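Local coordinates for AvtR (Acidianus filamentous virus 6, PDB 4HV0), which acts as a transcriptional regulator of a hyperthermophilic archaeal lipothrixvirus and probably binds DNA through a ribbon-helix-helix fold, at residues R72-I75 with L76-E80. Residues are numbered along the deposited sequence; the frame is centred on the assembly and turned at random.
Sequences RNEI and LVKLE
Leu76 and Ile75 are neighbours on a helix. Both are exposed, and much of their contact is with the backbone. Leu76 CG sits 3.4 Å from Arg72 O, the same oxygen that accepts the bond from Leu76 N. Its CD1 reaches the side chain of Asn73. Ile75 CB lies 3.3 Å from Leu76 N, and its CG2 branch also faces that nitrogen. Ile75 O accepts from Leu79 N at 2.9 Å, and Leu79 CB rests against that oxygen.

This is the i to i+4 pattern of an alpha helix, here within helix 71-84. That helix follows the antiparallel strand 60-65 and precedes helix 88-97. Strand 3-6 and helices 7-19 and 24-36 fall within the region of the chain that belongs to the copG family of ribbon-helix-helix proteins.

Glu74 and Lys78 stand one turn apart on the same face of the helix. Their side chains run alongside each other and point the same way. The Glu74 chain is extended beyond CG. The Lys78 chain leaves the backbone with CG anti to its own carbonyl carbon (chi1 -76°), which sets CG against Glu74 O, 3.4 Å away. It then bends at its last two torsions and brings its end to the Glu74 carboxylate. Glu74 OE2 lies 3.9 Å from Lys78 NZ, a long salt bridge, with Lys78 CE at 3.8 Å from the same oxygen. The pairing is therefore loose, and its electrostatic contribution is probably modest. Beneath it, Lys78 N donates to Glu74 O at 3.0 Å.

The buried flank belongs to Asn73 and Val77. Val77 CG2 lies 3.4 Å from Asn73 O, which also receives Val77 N. Both side chains touch Ile38, and Asn73 also meets Asp40.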
# COMPACT_ATOMS: atom_id res chain seq x y z
N ARG A 72 -14.69 -7.91 -0.19
CA ARG A 72 -14.44 -8.82 0.93
C ARG A 72 -12.98 -8.73 1.46
O ARG A 72 -12.78 -8.74 2.68
CB ARG A 72 -14.89 -10.28 0.67
CG ARG A 72 -16.31 -10.51 1.17
CD ARG A 72 -17.34 -9.65 0.44
NE ARG A 72 -18.33 -9.10 1.35
CZ ARG A 72 -19.24 -8.20 1.00
NH1 ARG A 72 -19.29 -7.78 -0.25
NH2 ARG A 72 -20.10 -7.73 1.90
N ASN A 73 -12.02 -8.58 0.55
CA ASN A 73 -10.65 -8.44 0.94
C ASN A 73 -10.35 -7.07 1.55
O ASN A 73 -9.54 -6.96 2.45
CB ASN A 73 -9.71 -8.72 -0.24
CG ASN A 73 -9.63 -10.20 -0.61
OD1 ASN A 73 -9.41 -10.53 -1.77
ND2 ASN A 73 -9.80 -11.07 0.35
N GLU A 74 -11.02 -6.03 1.08
CA GLU A 74 -10.92 -4.72 1.71
C GLU A 74 -11.26 -4.79 3.21
O GLU A 74 -10.53 -4.26 4.04
CB GLU A 74 -11.87 -3.75 1.03
CG GLU A 74 -11.39 -2.31 1.05
CD GLU A 74 -12.38 -1.40 0.38
OE1 GLU A 74 -12.36 -1.33 -0.87
OE2 GLU A 74 -13.16 -0.77 1.12
N ILE A 75 -12.35 -5.47 3.54
CA ILE A 75 -12.73 -5.64 4.92
C ILE A 75 -11.71 -6.48 5.70
O ILE A 75 -11.33 -6.08 6.80
CB ILE A 75 -14.18 -6.20 5.02
CG1 ILE A 75 -15.17 -5.11 4.58
CG2 ILE A 75 -14.54 -6.65 6.42
CD1 ILE A 75 -16.51 -5.57 4.06
N LEU A 76 -11.24 -7.60 5.13
CA LEU A 76 -10.27 -8.45 5.86
C LEU A 76 -9.03 -7.64 6.16
O LEU A 76 -8.55 -7.64 7.27
CB LEU A 76 -9.89 -9.71 5.08
CG LEU A 76 -11.03 -10.72 4.88
CD1 LEU A 76 -10.53 -11.89 4.05
CD2 LEU A 76 -11.62 -11.20 6.19
N VAL A 77 -8.54 -6.91 5.16
CA VAL A 77 -7.34 -6.17 5.35
C VAL A 77 -7.51 -5.11 6.43
O VAL A 77 -6.67 -5.00 7.32
CB VAL A 77 -6.82 -5.59 4.06
CG1 VAL A 77 -5.77 -4.52 4.34
CG2 VAL A 77 -6.20 -6.71 3.23
N LYS A 78 -8.60 -4.34 6.38
CA LYS A 78 -8.88 -3.37 7.44
C LYS A 78 -8.92 -4.02 8.79
O LYS A 78 -8.35 -3.51 9.77
CB LYS A 78 -10.22 -2.69 7.22
CG LYS A 78 -10.27 -1.62 6.14
CD LYS A 78 -11.66 -0.99 6.19
CE LYS A 78 -12.26 -0.67 4.83
NZ LYS A 78 -11.82 0.69 4.47
N LEU A 79 -9.58 -5.15 8.87
CA LEU A 79 -9.71 -5.80 10.15
C LEU A 79 -8.39 -6.29 10.67
O LEU A 79 -8.13 -6.19 11.86
CB LEU A 79 -10.69 -6.96 10.02
CG LEU A 79 -11.02 -7.78 11.26
CD1 LEU A 79 -11.78 -6.89 12.24
CD2 LEU A 79 -11.79 -9.06 10.90
N GLU A 80 -7.56 -6.86 9.80
CA GLU A 80 -6.29 -7.42 10.21
C GLU A 80 -5.35 -6.32 10.67
O GLU A 80 -4.65 -6.48 11.65
CB GLU A 80 -5.69 -8.23 9.07
CG GLU A 80 -6.35 -9.59 8.87
CD GLU A 80 -6.22 -10.52 10.07
OE1 GLU A 80 -5.23 -10.41 10.82
OE2 GLU A 80 -7.11 -11.38 10.29